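Local coordinates for protein dTDP-4-dehydrorhamnose Reductase (Yersinia enterocolitica, PDB 5U9C) that probably reduces dTDP-4-dehydro-beta-L-rhamnose to dTDP-beta-L-rhamnose with NADPH, the closing step of dTDP-L-rhamnose biosynthesis, at residues 6-11 and 23-28; 15-20 and 61-66. All coordinates share one frame; numbering follows the deposited sequence.

Contact 1: 6-11 and 23-28; sequences RKILIT and SALKDT
L25 meets I8 and I10 end to end through methyl groups. Its CD2 lies 3.7 Å from I8 CD1. Its CD1 is shared: it stands 3.8 Å from I8 CD1 and 3.9 Å from I10 CD1. The fork of the leucine is thus set against two isoleucine tips that rise from the same face of strand 7-11, two residues apart. In both isoleucines CG1 is anti to the carbonyl carbon, and the extended second torsion (170° in I8) carries CD1 out to L25.

I8, I10 and L25 are all buried, and their methyls pack at van der Waals distance. The other side of the segment 23-28 is different. S23, K26 and D27 are exposed, and D27 is poorly ordered. A type I beta turn runs from L25 to T28. The T28 hydroxyl closes that turn by donating to L25 O, with OG1 and O 2.7 Å apart.

L25 also touches V32 of strand 31-34 and I204 of helix 196-209. I8 and I10 pack on L61 of strand 59-62. The contact lies inside the beta-alpha-beta unit 7-11, 16-25, 31-34, where it joins the C-terminal part of helix 16-25 to strand 7-11 of the parallel sheet.

Contact 2: 15-20 and 61-66; sequences GMLGAY and LHFAAE
L17 has CG anti to its backbone N (chi1 179°), and F63 has CG anti to its carbonyl carbon (chi1 -54°). These torsions direct the leucine toward F63 and the phenyl ring toward helix 16-25. Their second torsions turn L17 CD2 over the ring and set the ring plane. The two side chains cross at about a right angle.

One methyl of L17 does the touching. CD2 sits over one face of the F63 ring, 4.1 Å from the centroid and 16° off the ring normal. This is a CH-pi contact. The methyl is displaced toward the CD1 and CE1 rim, and CD2 is 4.0 Å from F63 CE1.

The other rim of the ring meets backbone. G18 CA comes obliquely to F63 CD2 at 3.9 Å. G18 carries no side chain, so the ring packs directly on the helix main chain. The CA atoms of G18 and F63 are 6.8 Å apart.

G15 is the N-cap residue of this helix, and its O accepts the first-turn bond from A19 N at 3.0 Å. G15 and G18 fit the later two glycines of the TGxxGxxG motif of extended short-chain dehydrogenases, which begins at T11, consistent with the predicted use of NADPH.

L104 of strand 100-106 touches both L17 and F63. I10 of strand 7-11 also lies against F63, and L199 of helix 196-209 against L17. The chemistry across the two segments is wholly apolar. It implies that dispersion and exclusion of water, rather than polar pairing, join the start of the helix to the loop that follows strand 59-62.

How the contacts relate
From the N terminus the chain runs up strand 7-11, turns at the glycine-rich loop and enters helix 16-25. Contact 1 closes this short excursion when the end of the helix returns to the strand. Contact 2 starts within it, at 15-20, and closes a longer loop only at 61-66, after strand 31-34 and helix 48-55. The two loops therefore cross. Both contacts use helix 16-25, one at each end, and their centres are 13 Å apart. Strands 7-11 and 59-62 are sheet neighbours: L61 N lies 2.9 Å from L9 O, a probable hydrogen bond. Together they tie helix 16-25 to strand 7-11 and to the loop after its neighbour 59-62 in the Rossmann-type sheet.

Contact 1: 6-11 and 23-28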
loop_
_atom_site.group_PDB
_atom_site.type_symbol
_atom_site.label_atom_id
_atom_site.label_comp_id
_atom_site.label_asym_id
_atom_site.label_seq_id
_atom_site.Cartn_x
_atom_site.Cartn_y
_atom_site.Cartn_z
ATOM N N ARG D 6 40.874 -21.606 23.206
ATOM C CA ARG D 6 39.503 -21.492 22.679
ATOM C C ARG D 6 39.623 -21.325 21.148
ATOM O O ARG D 6 40.496 -20.586 20.670
ATOM C CB ARG D 6 38.808 -20.255 23.211
ATOM C CG ARG D 6 38.715 -20.073 24.721
ATOM C CD ARG D 6 38.192 -18.653 24.973
ATOM N NE ARG D 6 38.280 -18.184 26.355
ATOM C CZ ARG D 6 37.388 -18.432 27.314
ATOM N NH1 ARG D 6 37.576 -17.935 28.535
ATOM N NH2 ARG D 6 36.317 -19.188 27.074
ATOM N N LYS D 7 38.751 -21.990 20.392
ATOM C CA LYS D 7 38.834 -21.964 18.939
ATOM C C LYS D 7 37.728 -21.096 18.300
ATOM O O LYS D 7 36.541 -21.198 18.672
ATOM C CB LYS D 7 38.797 -23.408 18.388
ATOM C CG LYS D 7 38.901 -23.479 16.873
ATOM C CD LYS D 7 38.672 -24.872 16.269
ATOM C CE LYS D 7 39.840 -25.828 16.447
ATOM N NZ LYS D 7 39.630 -27.082 15.644
ATOM N N ILE D 8 38.155 -20.241 17.373
ATOM C CA ILE D 8 37.292 -19.379 16.561
ATOM C C ILE D 8 37.364 -19.859 15.109
ATOM O O ILE D 8 38.455 -19.995 14.535
ATOM C CB ILE D 8 37.762 -17.913 16.567
ATOM C CG1 ILE D 8 37.558 -17.303 17.945
ATOM C CG2 ILE D 8 36.974 -17.106 15.538
ATOM C CD1 ILE D 8 38.204 -15.947 18.131
ATOM N N LEU D 9 36.213 -20.114 14.516
ATOM C CA LEU D 9 36.127 -20.511 13.116
ATOM C C LEU D 9 35.461 -19.346 12.353
ATOM O O LEU D 9 34.355 -18.915 12.707
ATOM C CB LEU D 9 35.361 -21.819 12.999
ATOM C CG LEU D 9 35.282 -22.445 11.607
ATOM C CD1 LEU D 9 35.065 -23.956 11.690
ATOM C CD2 LEU D 9 34.196 -21.795 10.757
ATOM N N ILE D 10 36.146 -18.835 11.327
ATOM C CA ILE D 10 35.680 -17.673 10.544
ATOM C C ILE D 10 35.398 -17.983 9.083
ATOM O O ILE D 10 36.252 -18.555 8.414
ATOM C CB ILE D 10 36.761 -16.547 10.518
ATOM C CG1 ILE D 10 37.229 -16.242 11.930
ATOM C CG2 ILE D 10 36.238 -15.272 9.816
ATOM C CD1 ILE D 10 38.268 -15.153 12.025
ATOM N N THR D 11 34.211 -17.602 8.591
ATOM C CA THR D 11 33.896 -17.695 7.146
ATOM C C THR D 11 34.050 -16.268 6.628
ATOM O O THR D 11 33.787 -15.313 7.362
ATOM C CB THR D 11 32.460 -18.195 6.837
ATOM O OG1 THR D 11 31.484 -17.173 7.162
ATOM C CG2 THR D 11 32.171 -19.484 7.591
ATOM N N SER D 23 43.024 -10.198 11.542
ATOM C CA SER D 23 44.202 -9.452 11.949
ATOM C C SER D 23 44.149 -9.071 13.439
ATOM O O SER D 23 45.104 -9.322 14.169
ATOM C CB SER D 23 44.357 -8.216 11.055
ATOM O OG SER D 23 45.419 -7.406 11.488
ATOM N N ALA D 24 43.029 -8.499 13.894
ATOM C CA ALA D 24 42.869 -8.117 15.313
ATOM C C ALA D 24 42.983 -9.335 16.247
ATOM O O ALA D 24 43.462 -9.214 17.367
ATOM C CB ALA D 24 41.528 -7.412 15.540
ATOM N N LEU D 25 42.535 -10.503 15.776
ATOM C CA LEU D 25 42.584 -11.735 16.585
ATOM C C LEU D 25 43.991 -12.278 16.826
ATOM O O LEU D 25 44.186 -13.097 17.730
ATOM C CB LEU D 25 41.695 -12.830 15.979
ATOM C CG LEU D 25 40.194 -12.573 16.140
ATOM C CD1 LEU D 25 39.404 -13.604 15.364
ATOM C CD2 LEU D 25 39.777 -12.586 17.610
ATOM N N LYS D 26 44.966 -11.827 16.038
ATOM C CA LYS D 26 46.342 -12.271 16.233
ATOM C C LYS D 26 46.878 -11.854 17.598
ATOM O O LYS D 26 47.696 -12.557 18.160
ATOM C CB LYS D 26 47.274 -11.840 15.082
ATOM C CG LYS D 26 46.924 -12.538 13.761
ATOM C CD LYS D 26 48.128 -12.779 12.852
ATOM C CE LYS D 26 48.654 -11.545 12.138
ATOM N NZ LYS D 26 47.866 -11.223 10.918
ATOM N N ASP D 27 46.364 -10.757 18.158
ATOM C CA ASP D 27 46.777 -10.299 19.499
ATOM C C ASP D 27 45.845 -10.839 20.614
ATOM O O ASP D 27 45.544 -10.120 21.578
ATOM C CB ASP D 27 46.816 -8.756 19.567
ATOM C CG ASP D 27 47.867 -8.137 18.645
ATOM O OD1 ASP D 27 48.944 -8.743 18.431
ATOM O OD2 ASP D 27 47.623 -7.008 18.168
ATOM N N THR D 28 45.389 -12.091 20.492
ATOM C CA THR D 28 44.511 -12.687 21.508
ATOM C C THR D 28 44.962 -14.105 21.837
ATOM O O THR D 28 45.904 -14.609 21.231
ATOM C CB THR D 28 43.039 -12.730 21.045
ATOM O OG1 THR D 28 42.873 -13.689 19.988
ATOM C CG2 THR D 28 42.571 -11.348 20.593
#

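Contact 2: 15-20 and 61-66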
loop_
_atom_site.group_PDB
_atom_site.type_symbol
_atom_site.label_atom_id
_atom_site.label_comp_id
_atom_site.label_asym_id
_atom_site.label_seq_id
_atom_site.Cartn_x
_atom_site.Cartn_y
_atom_site.Cartn_z
ATOM N N GLY D 15 37.413 -11.211 3.367
ATOM C CA GLY D 15 36.539 -10.130 2.921
ATOM C C GLY D 15 36.965 -8.838 3.611
ATOM O O GLY D 15 37.930 -8.825 4.383
HETATM N N MSE D 16 36.228 -7.760 3.363
HETATM C CA MSE D 16 36.545 -6.436 3.944
HETATM C C MSE D 16 36.585 -6.493 5.453
HETATM O O MSE D 16 37.620 -6.214 6.075
HETATM C CB MSE D 16 35.504 -5.430 3.441
HETATM C CG MSE D 16 35.501 -4.049 4.096
HETATM SE SE MSE D 16 34.162 -2.914 3.149
HETATM C CE MSE D 16 32.888 -4.184 2.314
ATOM N N LEU D 17 35.459 -6.868 6.050
ATOM C CA LEU D 17 35.355 -6.970 7.498
ATOM C C LEU D 17 36.222 -8.102 8.048
ATOM O O LEU D 17 36.912 -7.922 9.042
ATOM C CB LEU D 17 33.895 -7.202 7.923
ATOM C CG LEU D 17 33.680 -7.345 9.431
ATOM C CD1 LEU D 17 34.126 -6.077 10.167
ATOM C CD2 LEU D 17 32.244 -7.684 9.734
ATOM N N GLY D 18 36.167 -9.265 7.403
ATOM C CA GLY D 18 36.907 -10.440 7.855
ATOM C C GLY D 18 38.406 -10.263 8.010
ATOM O O GLY D 18 39.007 -10.827 8.931
ATOM N N ALA D 19 39.012 -9.509 7.091
ATOM C CA ALA D 19 40.455 -9.268 7.125
ATOM C C ALA D 19 40.839 -8.460 8.373
ATOM O O ALA D 19 41.838 -8.766 9.019
ATOM C CB ALA D 19 40.935 -8.571 5.840
ATOM N N TYR D 20 40.043 -7.437 8.709
ATOM C CA TYR D 20 40.314 -6.663 9.911
ATOM C C TYR D 20 40.203 -7.581 11.148
ATOM O O TYR D 20 41.066 -7.564 12.007
ATOM C CB TYR D 20 39.353 -5.469 10.067
ATOM C CG TYR D 20 39.534 -4.267 9.119
ATOM C CD1 TYR D 20 40.523 -3.301 9.340
ATOM C CD2 TYR D 20 38.636 -4.039 8.093
ATOM C CE1 TYR D 20 40.648 -2.189 8.492
ATOM C CE2 TYR D 20 38.745 -2.936 7.253
ATOM C CZ TYR D 20 39.739 -2.012 7.451
ATOM O OH TYR D 20 39.798 -0.927 6.594
ATOM N N LEU D 61 32.261 -17.099 13.477
ATOM C CA LEU D 61 32.027 -15.782 12.928
ATOM C C LEU D 61 31.667 -16.035 11.467
ATOM O O LEU D 61 32.545 -16.406 10.649
ATOM C CB LEU D 61 33.288 -14.908 13.017
ATOM C CG LEU D 61 33.965 -14.827 14.388
ATOM C CD1 LEU D 61 35.120 -13.867 14.318
ATOM C CD2 LEU D 61 33.005 -14.373 15.471
ATOM N N HIS D 62 30.398 -15.837 11.136
ATOM C CA HIS D 62 29.892 -16.105 9.799
ATOM C C HIS D 62 29.723 -14.823 9.008
ATOM O O HIS D 62 28.689 -14.165 9.106
ATOM C CB HIS D 62 28.592 -16.901 9.867
ATOM C CG HIS D 62 28.006 -17.183 8.527
ATOM N ND1 HIS D 62 28.789 -17.472 7.429
ATOM C CD2 HIS D 62 26.722 -17.311 8.122
ATOM C CE1 HIS D 62 28.009 -17.702 6.390
ATOM N NE2 HIS D 62 26.751 -17.625 6.786
ATOM N N PHE D 63 30.774 -14.458 8.260
ATOM C CA PHE D 63 30.768 -13.237 7.459
ATOM C C PHE D 63 30.606 -13.510 5.959
ATOM O O PHE D 63 30.294 -12.583 5.200
ATOM C CB PHE D 63 32.071 -12.405 7.643
ATOM C CG PHE D 63 32.429 -12.067 9.072
ATOM C CD1 PHE D 63 31.484 -11.634 9.978
ATOM C CD2 PHE D 63 33.769 -12.074 9.478
ATOM C CE1 PHE D 63 31.840 -11.301 11.291
ATOM C CE2 PHE D 63 34.132 -11.712 10.772
ATOM C CZ PHE D 63 33.165 -11.318 11.678
ATOM N N ALA D 64 30.818 -14.747 5.512
ATOM C CA ALA D 64 30.709 -15.036 4.070
ATOM C C ALA D 64 29.253 -14.945 3.583
ATOM O O ALA D 64 28.322 -15.358 4.279
ATOM C CB ALA D 64 31.290 -16.409 3.740
ATOM N N ALA D 65 29.075 -14.384 2.392
ATOM C CA ALA D 65 27.738 -14.225 1.816
ATOM C C ALA D 65 27.848 -13.765 0.382
ATOM O O ALA D 65 28.888 -13.265 -0.008
ATOM C CB ALA D 65 26.965 -13.181 2.598
ATOM N N GLU D 66 26.781 -13.949 -0.393
ATOM C CA GLU D 66 26.736 -13.389 -1.739
ATOM C C GLU D 66 26.166 -11.995 -1.501
ATOM O O GLU D 66 24.999 -11.857 -1.133
ATOM C CB GLU D 66 25.840 -14.181 -2.680
ATOM C CG GLU D 66 25.647 -13.486 -4.023
ATOM C CD GLU D 66 26.971 -13.182 -4.710
ATOM O OE1 GLU D 66 27.329 -11.988 -4.809
ATOM O OE2 GLU D 66 27.680 -14.139 -5.066
#